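PDB 4Z9F: halohydrin epoxidase A from Corynebacterium sp., which probably catalyses the reversible conversion of halohydrins into epoxides with release of hydrogen halide, using a fold related to short-chain dehydrogenases. Local coordinates for residues C[77-82]-C[130-135]; C[85-90]-C[142-147]; C[126-131]-C[171-176]. The protein carries 1 engineered substitution. All blocks are in the same frame, centred on the assembly; numbering follows the deposited sequence.

Interaction 1: C[77-82]-C[130-135]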
ATOM      1  N   VAL C  77     -11.663  15.287  17.005  1.00 22.06           N
ATOM      2  CA  VAL C  77     -11.035  13.978  17.142  1.00 20.29           C
ATOM      3  C   VAL C  77     -12.152  12.951  17.147  1.00 22.63           C
ATOM      4  O   VAL C  77     -12.889  12.822  18.131  1.00 20.49           O
ATOM      5  CB  VAL C  77     -10.182  13.868  18.410  1.00 18.84           C
ATOM      6  CG1 VAL C  77      -9.647  12.445  18.535  1.00 21.90           C
ATOM      7  CG2 VAL C  77      -9.031  14.850  18.372  1.00 19.13           C
ATOM      8  N   SER C  78     -12.296  12.238  16.036  1.00 19.20           N
ATOM      9  CA  SER C  78     -13.315  11.200  15.912  1.00 20.33           C
ATOM     10  C   SER C  78     -12.709   9.913  16.445  1.00 24.13           C
ATOM     11  O   SER C  78     -12.115   9.128  15.707  1.00 23.06           O
ATOM     12  CB  SER C  78     -13.765  11.049  14.470  1.00 17.85           C
ATOM     13  OG  SER C  78     -14.843  10.138  14.384  1.00 20.05           O
ATOM     14  N   ASN C  79     -12.863   9.702  17.747  1.00 21.43           N
ATOM     15  CA  ASN C  79     -12.193   8.620  18.466  1.00 19.31           C
ATOM     16  C   ASN C  79     -13.170   7.451  18.583  1.00 22.39           C
ATOM     17  O   ASN C  79     -13.776   7.194  19.626  1.00 27.28           O
ATOM     18  CB  ASN C  79     -11.709   9.140  19.812  1.00 19.87           C
ATOM     19  CG  ASN C  79     -11.236   8.053  20.734  1.00 25.15           C
ATOM     20  OD1 ASN C  79     -10.262   7.345  20.449  1.00 23.36           O
ATOM     21  ND2 ASN C  79     -11.902   7.931  21.872  1.00 23.25           N
ATOM     22  N   ASP C  80     -13.334   6.730  17.480  1.00 22.00           N
ATOM     23  CA  ASP C  80     -14.324   5.670  17.422  1.00 22.03           C
ATOM     24  C   ASP C  80     -13.748   4.371  17.974  1.00 24.23           C
ATOM     25  O   ASP C  80     -12.561   4.084  17.807  1.00 24.08           O
ATOM     26  CB  ASP C  80     -14.814   5.496  15.986  1.00 21.63           C
ATOM     27  CG  ASP C  80     -15.363   6.801  15.416  1.00 25.51           C
ATOM     28  OD1 ASP C  80     -16.487   7.179  15.814  1.00 24.85           O
ATOM     29  OD2 ASP C  80     -14.667   7.464  14.610  1.00 21.91           O
ATOM     30  N   TYR C  81     -14.596   3.609  18.661  1.00 24.71           N
ATOM     31  CA  TYR C  81     -14.194   2.363  19.297  1.00 23.82           C
ATOM     32  C   TYR C  81     -15.449   1.537  19.525  1.00 24.94           C
ATOM     33  O   TYR C  81     -16.569   2.048  19.459  1.00 24.98           O
ATOM     34  CB  TYR C  81     -13.447   2.621  20.611  1.00 24.99           C
ATOM     35  CG  TYR C  81     -14.326   2.468  21.837  1.00 26.46           C
ATOM     36  CD1 TYR C  81     -14.196   1.364  22.675  1.00 28.93           C
ATOM     37  CD2 TYR C  81     -15.306   3.406  22.139  1.00 27.84           C
ATOM     38  CE1 TYR C  81     -15.009   1.209  23.790  1.00 25.96           C
ATOM     39  CE2 TYR C  81     -16.114   3.261  23.253  1.00 25.97           C
ATOM     40  CZ  TYR C  81     -15.958   2.165  24.074  1.00 26.92           C
ATOM     41  OH  TYR C  81     -16.770   2.018  25.173  1.00 27.95           O
ATOM     42  N   ILE C  82     -15.256   0.242  19.748  1.00 25.51           N
ATOM     43  CA  ILE C  82     -16.370  -0.625  20.115  1.00 28.47           C
ATOM     44  C   ILE C  82     -15.923  -1.388  21.360  1.00 28.70           C
ATOM     45  O   ILE C  82     -14.725  -1.679  21.503  1.00 28.06           O
ATOM     46  CB  ILE C  82     -16.794  -1.537  18.945  1.00 25.75           C
ATOM     47  CG1 ILE C  82     -18.115  -2.254  19.259  1.00 31.27           C
ATOM     48  CG2 ILE C  82     -15.683  -2.532  18.575  1.00 27.94           C
ATOM     49  CD1 ILE C  82     -18.806  -2.855  18.049  1.00 28.06           C
ATOM     50  N   ILE C 130      -9.616  14.491  12.813  1.00 21.29           N
ATOM     51  CA  ILE C 130      -8.654  13.410  13.007  1.00 21.11           C
ATOM     52  C   ILE C 130      -9.424  12.169  13.415  1.00 25.38           C
ATOM     53  O   ILE C 130     -10.105  12.167  14.447  1.00 22.66           O
ATOM     54  CB  ILE C 130      -7.604  13.779  14.062  1.00 23.10           C
ATOM     55  CG1 ILE C 130      -6.865  15.040  13.632  1.00 22.86           C
ATOM     56  CG2 ILE C 130      -6.621  12.626  14.264  1.00 23.37           C
ATOM     57  CD1 ILE C 130      -6.176  15.734  14.741  1.00 18.29           C
ATOM     58  N   PHE C 131      -9.322  11.114  12.610  1.00 20.34           N
ATOM     59  CA  PHE C 131     -10.032   9.873  12.869  1.00 20.47           C
ATOM     60  C   PHE C 131      -9.076   8.893  13.536  1.00 20.70           C
ATOM     61  O   PHE C 131      -8.000   8.606  12.997  1.00 22.85           O
ATOM     62  CB  PHE C 131     -10.597   9.287  11.574  1.00 18.17           C
ATOM     63  CG  PHE C 131     -11.717  10.096  10.989  1.00 17.93           C
ATOM     64  CD1 PHE C 131     -11.456  11.227  10.222  1.00 19.74           C
ATOM     65  CD2 PHE C 131     -13.035   9.714  11.189  1.00 16.96           C
ATOM     66  CE1 PHE C 131     -12.503  11.970   9.665  1.00 15.50           C
ATOM     67  CE2 PHE C 131     -14.085  10.463  10.647  1.00 21.84           C
ATOM     68  CZ  PHE C 131     -13.815  11.585   9.884  1.00 19.13           C
ATOM     69  N   ILE C 132      -9.447   8.406  14.716  1.00 18.10           N
ATOM     70  CA  ILE C 132      -8.680   7.348  15.364  1.00 19.50           C
ATOM     71  C   ILE C 132      -9.236   6.024  14.875  1.00 20.51           C
ATOM     72  O   ILE C 132     -10.405   5.704  15.113  1.00 20.30           O
ATOM     73  CB  ILE C 132      -8.741   7.444  16.896  1.00 19.19           C
ATOM     74  CG1 ILE C 132      -8.556   8.888  17.365  1.00 19.07           C
ATOM     75  CG2 ILE C 132      -7.684   6.512  17.519  1.00 21.72           C
ATOM     76  CD1 ILE C 132      -7.171   9.501  17.184  1.00 18.32           C
ATOM     77  N   THR C 133      -8.400   5.260  14.167  1.00 21.56           N
ATOM     78  CA  THR C 133      -8.848   4.021  13.553  1.00 19.86           C
ATOM     79  C   THR C 133      -8.059   2.880  14.183  1.00 20.96           C
ATOM     80  O   THR C 133      -8.165   2.648  15.393  1.00 20.47           O
ATOM     81  CB  THR C 133      -8.691   4.089  12.025  1.00 20.19           C
ATOM     82  OG1 THR C 133      -7.308   4.217  11.659  1.00 18.99           O
ATOM     83  CG2 THR C 133      -9.446   5.319  11.488  1.00 19.21           C
ATOM     84  N   SER C 134      -7.226   2.204  13.404  1.00 20.27           N
ATOM     85  CA  SER C 134      -6.488   1.063  13.929  1.00 15.93           C
ATOM     86  C   SER C 134      -5.419   0.700  12.915  1.00 18.95           C
ATOM     87  O   SER C 134      -5.539   1.027  11.732  1.00 20.13           O
ATOM     88  CB  SER C 134      -7.401  -0.135  14.178  1.00 20.81           C
ATOM     89  OG  SER C 134      -6.621  -1.260  14.545  1.00 21.42           O
ATOM     90  N   SER C 135      -4.382  -0.003  13.380  1.00 18.71           N
ATOM     91  CA  SER C 135      -3.405  -0.513  12.424  1.00 18.20           C
ATOM     92  C   SER C 135      -4.077  -1.384  11.372  1.00 21.10           C
ATOM     93  O   SER C 135      -3.639  -1.409  10.213  1.00 22.77           O
ATOM     94  CB  SER C 135      -2.306  -1.299  13.146  1.00 18.59           C
ATOM     95  OG  SER C 135      -2.820  -2.498  13.687  1.00 17.91           O
TER
HETATM   96  O   HOH W   1     -12.557   6.557  13.419  1.00 23.20           O
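Ser78 carries this contact between neighbouring parallel strands of a Rossmann-type sheet: its N donates to Ile130 O at 2.7 Å, and its carbonyl O takes the N-H of Ile132 at 2.9 Å. The second bond is nearly straight at the hydrogen (164°), yet its donor sits above the carbonyl plane.

The side chains of Ser78 and Phe131 share one face of the sheet. Ser78 CB lies 3.6 Å from Phe131 CD2, obliquely to the ring. On the opposite face Ile132 CG1 touches Val77 CG1 at 3.9 Å, and the same branch reaches the flank of Asn79, whose amide is occupied by the backbone of His11 and Ala13.

The next shell fixes the serine. Its hydroxyl, anti to the backbone N (chi1 -174°), donates to Asp80 OD2 at 2.7 Å, on the syn side of the carboxylate. Water 1 joins Asp80 OD2 to Ile132 O, at 2.6 and 2.9 Å, lying in the plane of the Phe131 ring at its edge. Helix 96-123 covers this face through Phe109, Pro110 and Leu113.

The strands thus part into loops while still linked by a buried carboxylate and a water. A hydroxyl and a water beside it probably help the buried Asp80 carboxylate to be tolerated in an otherwise largely apolar layer.

Interaction 2: C[85-90]-C[142-147]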
ATOM      1  N   PRO C  85     -14.925  -7.628  23.832  1.00 31.38           N
ATOM      2  CA  PRO C  85     -13.921  -8.097  22.871  1.00 28.79           C
ATOM      3  C   PRO C  85     -14.442  -8.069  21.443  1.00 29.00           C
ATOM      4  O   PRO C  85     -14.027  -8.907  20.637  1.00 29.68           O
ATOM      5  CB  PRO C  85     -13.665  -9.536  23.330  1.00 29.42           C
ATOM      6  CG  PRO C  85     -15.047  -9.985  23.773  1.00 30.60           C
ATOM      7  CD  PRO C  85     -15.727  -8.747  24.361  1.00 31.99           C
ATOM      8  N   MET C  86     -15.346  -7.133  21.134  1.00 27.69           N
ATOM      9  CA  MET C  86     -15.998  -7.162  19.831  1.00 30.12           C
ATOM     10  C   MET C  86     -15.009  -6.921  18.698  1.00 27.45           C
ATOM     11  O   MET C  86     -15.246  -7.371  17.574  1.00 29.58           O
ATOM     12  CB  MET C  86     -17.144  -6.146  19.783  1.00 29.69           C
ATOM     13  CG  MET C  86     -18.292  -6.468  20.734  1.00 33.86           C
ATOM     14  SD  MET C  86     -19.789  -5.487  20.421  1.00 38.06           S
ATOM     15  CE  MET C  86     -20.469  -6.320  18.978  1.00 29.41           C
ATOM     16  N   ASN C  87     -13.897  -6.237  18.966  1.00 23.94           N
ATOM     17  CA  ASN C  87     -12.869  -6.090  17.944  1.00 29.05           C
ATOM     18  C   ASN C  87     -12.352  -7.439  17.456  1.00 29.52           C
ATOM     19  O   ASN C  87     -11.884  -7.542  16.314  1.00 26.15           O
ATOM     20  CB  ASN C  87     -11.707  -5.249  18.471  1.00 23.75           C
ATOM     21  CG  ASN C  87     -10.926  -5.948  19.581  1.00 31.22           C
ATOM     22  OD1 ASN C  87     -11.501  -6.477  20.526  1.00 27.89           O
ATOM     23  ND2 ASN C  87      -9.602  -5.944  19.461  1.00 34.65           N
ATOM     24  N   ARG C  88     -12.467  -8.485  18.272  1.00 26.35           N
ATOM     25  CA  ARG C  88     -11.975  -9.805  17.903  1.00 26.15           C
ATOM     26  C   ARG C  88     -13.082 -10.749  17.460  1.00 22.25           C
ATOM     27  O   ARG C  88     -12.857 -11.961  17.414  1.00 24.89           O
ATOM     28  CB  ARG C  88     -11.194 -10.421  19.064  1.00 25.89           C
ATOM     29  CG  ARG C  88      -9.825  -9.810  19.242  1.00 31.64           C
ATOM     30  CD  ARG C  88      -9.130 -10.404  20.439  1.00 37.44           C
ATOM     31  NE  ARG C  88      -7.689 -10.227  20.349  1.00 41.65           N
ATOM     32  CZ  ARG C  88      -6.851 -11.163  19.917  1.00 42.51           C
ATOM     33  NH1 ARG C  88      -5.551 -10.910  19.873  1.00 45.04           N
ATOM     34  NH2 ARG C  88      -7.311 -12.356  19.546  1.00 41.03           N
ATOM     35  N   LEU C  89     -14.267 -10.231  17.130  1.00 21.70           N
ATOM     36  CA  LEU C  89     -15.336 -11.104  16.668  1.00 25.01           C
ATOM     37  C   LEU C  89     -14.913 -11.804  15.381  1.00 27.88           C
ATOM     38  O   LEU C  89     -14.436 -11.137  14.451  1.00 23.97           O
ATOM     39  CB  LEU C  89     -16.630 -10.324  16.435  1.00 24.98           C
ATOM     40  CG  LEU C  89     -17.423 -10.054  17.720  1.00 29.69           C
ATOM     41  CD1 LEU C  89     -18.502  -9.015  17.483  1.00 26.86           C
ATOM     42  CD2 LEU C  89     -18.036 -11.346  18.249  1.00 28.39           C
ATOM     43  N   PRO C  90     -15.061 -13.122  15.293  1.00 27.39           N
ATOM     44  CA  PRO C  90     -14.774 -13.848  14.055  1.00 28.33           C
ATOM     45  C   PRO C  90     -15.971 -13.771  13.110  1.00 22.51           C
ATOM     46  O   PRO C  90     -17.032 -13.258  13.443  1.00 24.63           O
ATOM     47  CB  PRO C  90     -14.542 -15.279  14.550  1.00 26.42           C
ATOM     48  CG  PRO C  90     -15.471 -15.394  15.728  1.00 28.97           C
ATOM     49  CD  PRO C  90     -15.574 -14.017  16.348  1.00 27.00           C
ATOM     50  N   ALA C 142      -5.471 -11.721  11.503  1.00 20.74           N
ATOM     51  CA  ALA C 142      -6.363 -12.880  11.443  1.00 22.04           C
ATOM     52  C   ALA C 142      -7.560 -12.751  12.377  1.00 22.64           C
ATOM     53  O   ALA C 142      -8.653 -13.228  12.053  1.00 23.29           O
ATOM     54  CB  ALA C 142      -5.596 -14.160  11.783  1.00 17.76           C
ATOM     55  N   TYR C 143      -7.380 -12.129  13.531  1.00 20.75           N
ATOM     56  CA  TYR C 143      -8.419 -12.151  14.550  1.00 27.89           C
ATOM     57  C   TYR C 143      -9.326 -10.931  14.500  1.00 24.36           C
ATOM     58  O   TYR C 143     -10.180 -10.776  15.380  1.00 24.78           O
ATOM     59  CB  TYR C 143      -7.791 -12.295  15.935  1.00 25.70           C
ATOM     60  CG  TYR C 143      -6.536 -11.470  16.150  1.00 33.68           C
ATOM     61  CD1 TYR C 143      -6.610 -10.148  16.581  1.00 36.48           C
ATOM     62  CD2 TYR C 143      -5.270 -12.026  15.950  1.00 38.05           C
ATOM     63  CE1 TYR C 143      -5.463  -9.391  16.801  1.00 34.57           C
ATOM     64  CE2 TYR C 143      -4.115 -11.277  16.163  1.00 45.19           C
ATOM     65  CZ  TYR C 143      -4.221  -9.960  16.593  1.00 38.09           C
ATOM     66  OH  TYR C 143      -3.086  -9.214  16.807  1.00 41.68           O
ATOM     67  N   ASN C 144      -9.184 -10.082  13.480  1.00 24.60           N
ATOM     68  CA  ASN C 144     -10.035  -8.904  13.293  1.00 24.68           C
ATOM     69  C   ASN C 144     -10.732  -8.915  11.929  1.00 18.95           C
ATOM     70  O   ASN C 144     -10.633  -7.936  11.182  1.00 23.49           O
ATOM     71  CB  ASN C 144      -9.220  -7.618  13.430  1.00 23.13           C
ATOM     72  CG  ASN C 144      -8.482  -7.512  14.738  1.00 27.18           C
ATOM     73  OD1 ASN C 144      -7.252  -7.373  14.759  1.00 25.35           O
ATOM     74  ND2 ASN C 144      -9.219  -7.542  15.841  1.00 28.02           N
ATOM     75  N   PRO C 145     -11.487  -9.966  11.585  1.00 21.06           N
ATOM     76  CA  PRO C 145     -12.061 -10.031  10.232  1.00 21.97           C
ATOM     77  C   PRO C 145     -13.333  -9.222  10.038  1.00 19.68           C
ATOM     78  O   PRO C 145     -13.821  -9.141   8.903  1.00 21.63           O
ATOM     79  CB  PRO C 145     -12.340 -11.524  10.045  1.00 22.65           C
ATOM     80  CG  PRO C 145     -12.686 -11.986  11.452  1.00 23.83           C
ATOM     81  CD  PRO C 145     -11.891 -11.130  12.404  1.00 22.29           C
ATOM     82  N   LEU C 146     -13.907  -8.655  11.093  1.00 23.51           N
ATOM     83  CA  LEU C 146     -15.028  -7.734  10.957  1.00 22.46           C
ATOM     84  C   LEU C 146     -14.649  -6.321  11.352  1.00 22.58           C
ATOM     85  O   LEU C 146     -15.020  -5.363  10.661  1.00 21.40           O
ATOM     86  CB  LEU C 146     -16.213  -8.204  11.809  1.00 21.25           C
ATOM     87  CG  LEU C 146     -16.771  -9.567  11.391  1.00 23.29           C
ATOM     88  CD1 LEU C 146     -17.812 -10.037  12.386  1.00 24.60           C
ATOM     89  CD2 LEU C 146     -17.355  -9.487   9.987  1.00 27.89           C
ATOM     90  N   TYR C 147     -13.897  -6.211  12.449  1.00 20.84           N
ATOM     91  CA  TYR C 147     -13.327  -4.949  12.915  1.00 20.35           C
ATOM     92  C   TYR C 147     -12.378  -4.344  11.890  1.00 21.90           C
ATOM     93  O   TYR C 147     -12.360  -3.124  11.695  1.00 19.68           O
ATOM     94  CB  TYR C 147     -12.601  -5.218  14.232  1.00 19.69           C
ATOM     95  CG  TYR C 147     -11.904  -4.075  14.945  1.00 18.70           C
ATOM     96  CD1 TYR C 147     -10.534  -3.893  14.820  1.00 22.05           C
ATOM     97  CD2 TYR C 147     -12.588  -3.254  15.825  1.00 22.55           C
ATOM     98  CE1 TYR C 147      -9.876  -2.885  15.511  1.00 20.52           C
ATOM     99  CE2 TYR C 147     -11.944  -2.241  16.512  1.00 21.18           C
ATOM    100  CZ  TYR C 147     -10.584  -2.064  16.356  1.00 20.82           C
ATOM    101  OH  TYR C 147      -9.920  -1.064  17.036  1.00 20.76           O
TER
HETATM  102  O   HOH W   2     -13.422  -8.634  14.113  1.00 24.18           O
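Beyond the C-terminal ends of the parallel strands of the Rossmann-type sheet, the loops that follow strands 73-79 and 127-132 meet here, with Asn87, Arg88 and Leu89 lying against Tyr143 to Tyr147. Tyr147 opens helix 147-165, and its hydroxyl bonds to Arg151 in the same helix. This pairing, with Ser134 nearby, is consistent with the Ser-Tyr-Arg triad of halohydrin dehalogenases.

Asn87 faces that tyrosine. Its CB sits over one face of the Tyr147 ring, 3.6 Å from the centroid, in a CH-pi contact displaced toward the rim. Tyr147 CG stands anti to its own backbone N (chi1 180°), which sets the ring against Asn87 CB. The carbonyl of the same asparagine is gripped from the other segment: Asn144 ND2 donates to Asn87 O at 2.7 Å, with the acceptor in the plane of the Asn144 amide but the donor well above the carbonyl plane.

Farther out, the extended chain of Arg88 lays its guanidinium flat on the Tyr143 ring. The planes are 5° apart and the centres 3.9 Å, a stack with cation-pi character. Leu89 CB rests on Leu146 CD1, and Pro145 CG packs against Pro90 CA. Ser160 and Ile111 of the second subunit pack on Pro145 and Leu146, so the contact borders the subunit interface.

Between the loops, water 2 donates to Asn87 O at 2.9 Å and to Leu89 O at 2.7 Å, and accepts the N-H of Tyr147 at 3.0 Å.

Interaction 3: C[126-131]-C[171-176]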
ATOM      1  N   GLY C 126     -12.538  26.318   7.921  1.00 24.98           N
ATOM      2  CA  GLY C 126     -11.752  25.103   7.991  1.00 23.98           C
ATOM      3  C   GLY C 126     -11.574  24.613   9.418  1.00 25.68           C
ATOM      4  O   GLY C 126     -11.981  25.250  10.394  1.00 24.30           O
ATOM      5  N   ALA C 127     -10.925  23.450   9.510  1.00 18.77           N
ATOM      6  CA  ALA C 127     -10.691  22.761  10.771  1.00 18.34           C
ATOM      7  C   ALA C 127      -9.891  21.497  10.499  1.00 20.46           C
ATOM      8  O   ALA C 127      -9.622  21.165   9.339  1.00 24.71           O
ATOM      9  CB  ALA C 127     -11.995  22.393  11.482  1.00 20.49           C
ATOM     10  N   SER C 128      -9.509  20.791  11.557  1.00 21.14           N
ATOM     11  CA  SER C 128      -8.902  19.474  11.431  1.00 20.02           C
ATOM     12  C   SER C 128      -9.872  18.425  11.955  1.00 22.84           C
ATOM     13  O   SER C 128     -10.509  18.607  12.997  1.00 22.12           O
ATOM     14  CB  SER C 128      -7.573  19.393  12.189  1.00 17.93           C
ATOM     15  OG  SER C 128      -6.631  20.319  11.689  1.00 23.14           O
ATOM     16  N   VAL C 129     -10.006  17.336  11.212  1.00 20.48           N
ATOM     17  CA  VAL C 129     -10.830  16.218  11.612  1.00 18.18           C
ATOM     18  C   VAL C 129      -9.890  15.020  11.620  1.00 25.38           C
ATOM     19  O   VAL C 129      -9.382  14.618  10.562  1.00 18.45           O
ATOM     20  CB  VAL C 129     -12.028  16.009  10.675  1.00 22.20           C
ATOM     21  CG1 VAL C 129     -12.956  14.944  11.208  1.00 20.68           C
ATOM     22  CG2 VAL C 129     -12.801  17.334  10.472  1.00 20.03           C
ATOM     23  N   ILE C 130      -9.616  14.491  12.813  1.00 21.29           N
ATOM     24  CA  ILE C 130      -8.654  13.410  13.007  1.00 21.11           C
ATOM     25  C   ILE C 130      -9.424  12.169  13.415  1.00 25.38           C
ATOM     26  O   ILE C 130     -10.105  12.167  14.447  1.00 22.66           O
ATOM     27  CB  ILE C 130      -7.604  13.779  14.062  1.00 23.10           C
ATOM     28  CG1 ILE C 130      -6.865  15.040  13.632  1.00 22.86           C
ATOM     29  CG2 ILE C 130      -6.621  12.626  14.264  1.00 23.37           C
ATOM     30  CD1 ILE C 130      -6.176  15.734  14.741  1.00 18.29           C
ATOM     31  N   PHE C 131      -9.322  11.114  12.610  1.00 20.34           N
ATOM     32  CA  PHE C 131     -10.032   9.873  12.869  1.00 20.47           C
ATOM     33  C   PHE C 131      -9.076   8.893  13.536  1.00 20.70           C
ATOM     34  O   PHE C 131      -8.000   8.606  12.997  1.00 22.85           O
ATOM     35  CB  PHE C 131     -10.597   9.287  11.574  1.00 18.17           C
ATOM     36  CG  PHE C 131     -11.717  10.096  10.989  1.00 17.93           C
ATOM     37  CD1 PHE C 131     -11.456  11.227  10.222  1.00 19.74           C
ATOM     38  CD2 PHE C 131     -13.035   9.714  11.189  1.00 16.96           C
ATOM     39  CE1 PHE C 131     -12.503  11.970   9.665  1.00 15.50           C
ATOM     40  CE2 PHE C 131     -14.085  10.463  10.647  1.00 21.84           C
ATOM     41  CZ  PHE C 131     -13.815  11.585   9.884  1.00 19.13           C
ATOM     42  N   LEU C 171      -9.121  19.712   7.060  1.00 19.12           N
ATOM     43  CA  LEU C 171      -7.998  18.797   6.841  1.00 16.41           C
ATOM     44  C   LEU C 171      -8.228  17.490   7.592  1.00 18.82           C
ATOM     45  O   LEU C 171      -8.323  17.489   8.826  1.00 20.25           O
ATOM     46  CB  LEU C 171      -6.686  19.450   7.285  1.00 16.64           C
ATOM     47  CG  LEU C 171      -6.458  20.859   6.742  1.00 21.89           C
ATOM     48  CD1 LEU C 171      -5.152  21.398   7.247  1.00 18.53           C
ATOM     49  CD2 LEU C 171      -6.471  20.850   5.224  1.00 18.44           C
ATOM     50  N   LEU C 172      -8.321  16.381   6.847  1.00 20.78           N
ATOM     51  CA  LEU C 172      -8.662  15.079   7.401  1.00 17.87           C
ATOM     52  C   LEU C 172      -7.409  14.218   7.536  1.00 17.69           C
ATOM     53  O   LEU C 172      -6.500  14.295   6.698  1.00 16.02           O
ATOM     54  CB  LEU C 172      -9.698  14.361   6.524  1.00 17.14           C
ATOM     55  CG  LEU C 172     -11.180  14.625   6.831  1.00 24.40           C
ATOM     56  CD1 LEU C 172     -11.579  16.105   6.750  1.00 22.36           C
ATOM     57  CD2 LEU C 172     -12.084  13.769   5.946  1.00 22.20           C
ATOM     58  N   TYR C 173      -7.362  13.408   8.601  1.00 16.84           N
ATOM     59  CA  TYR C 173      -6.250  12.489   8.838  1.00 19.01           C
ATOM     60  C   TYR C 173      -6.785  11.240   9.520  1.00 20.23           C
ATOM     61  O   TYR C 173      -7.817  11.271  10.193  1.00 19.41           O
ATOM     62  CB  TYR C 173      -5.148  13.076   9.733  1.00 16.40           C
ATOM     63  CG  TYR C 173      -4.687  14.478   9.409  1.00 20.43           C
ATOM     64  CD1 TYR C 173      -3.551  14.694   8.630  1.00 19.09           C
ATOM     65  CD2 TYR C 173      -5.376  15.587   9.892  1.00 20.20           C
ATOM     66  CE1 TYR C 173      -3.123  15.967   8.329  1.00 19.64           C
ATOM     67  CE2 TYR C 173      -4.952  16.866   9.607  1.00 20.11           C
ATOM     68  CZ  TYR C 173      -3.830  17.052   8.819  1.00 22.18           C
ATOM     69  OH  TYR C 173      -3.395  18.326   8.534  1.00 25.73           O
ATOM     70  N   ALA C 174      -6.058  10.137   9.360  1.00 16.75           N
ATOM     71  CA  ALA C 174      -6.346   8.915  10.093  1.00 18.23           C
ATOM     72  C   ALA C 174      -5.110   8.495  10.871  1.00 19.44           C
ATOM     73  O   ALA C 174      -3.989   8.570  10.365  1.00 19.33           O
ATOM     74  CB  ALA C 174      -6.799   7.784   9.161  1.00 18.26           C
ATOM     75  N   ILE C 175      -5.312   8.096  12.119  1.00 18.07           N
ATOM     76  CA  ILE C 175      -4.252   7.525  12.934  1.00 18.50           C
ATOM     77  C   ILE C 175      -4.602   6.068  13.185  1.00 18.50           C
ATOM     78  O   ILE C 175      -5.754   5.746  13.517  1.00 19.67           O
ATOM     79  CB  ILE C 175      -4.063   8.297  14.250  1.00 23.46           C
ATOM     80  CG1 ILE C 175      -3.781   9.768  13.952  1.00 17.87           C
ATOM     81  CG2 ILE C 175      -2.926   7.679  15.063  1.00 14.67           C
ATOM     82  CD1 ILE C 175      -3.673  10.651  15.183  1.00 21.61           C
ATOM     83  N   GLY C 176      -3.621   5.184  12.980  1.00 18.92           N
ATOM     84  CA  GLY C 176      -3.821   3.762  13.140  1.00 19.84           C
ATOM     85  C   GLY C 176      -2.945   3.199  14.240  1.00 17.08           C
ATOM     86  O   GLY C 176      -1.803   2.775  14.010  1.00 19.35           O
TER
HETATM   87  O   HOH W   3      -4.421  20.177  10.329  1.00 20.26           O
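Val129 and Leu172 lie side by side and point the same way, Leu172 CD1 meeting Val129 CB at 4.0 Å. They are paired residues of two parallel strands, the first and last elements of the beta-alpha-beta crossover 127-132, 147-165, 170-177.

On their face of the sheet the Phe131 ring leans back diagonally, toward Leu172 rather than its partner Ala174, so that CE1 meets Leu172 CG at the ring edge. The ring edge also has Tyr173 O in its plane, 3.6 Å from Phe131 CD1. Helix 147-165 covers this layer with Val158, Ala161 and Leu165.

On the other face Tyr173 swings its ring beside the backbone N (chi1 -46°), back along its own strand toward Ser128. Ile130 CG1 touches Tyr173 CD2 obliquely, while Ile130 CG2 packs on Ile175 CD1 at 3.7 Å. Ser128 OG approaches the ring at its edge, and water 3 joins Ser128 OG to Tyr173 OH at 2.6 and 2.8 Å. Leu219 and Leu223 of helix 213-224 lie against this side, and Leu171 packs on Leu207 of the third subunit.

Five hydrogen bonds zip the backbones, from Leu171 N to Ala127 O at 2.7 Å through Ile175 N to Phe131 O; that of Phe131 N to Tyr173 O is almost linear (174°).

The chemistry is therefore divided: alternate peptide groups of 127-131 pair with 171-175, while those of Ser128 and Ile130 turn to strand 73-79; the flanking layers are mostly hydrocarbon, and a bridging water gives the tyrosine and serine hydroxyls a polar partner.

Overall arrangement
From the N terminus, segment 77-82 runs off the end of strand 73-79 and loop 85-90 follows, before helix 96-123 returns the chain to strand 127-132. There interaction 1 closes its loop, and interaction 3 begins on the same strand, sharing Ile130 and Phe131. The chain then reaches 142-147, closing interaction 2, and runs through helix 147-165 to strand 170-177, where interaction 3 closes. Interaction 2 thus crosses both others. Interactions 1 and 3 join three consecutive strands of one sheet, while interaction 2 ties together the loops beyond the C-terminal ends of its strands; Ser134 and Ile82 of interaction 1 pack on Tyr147, connecting sheet and loops.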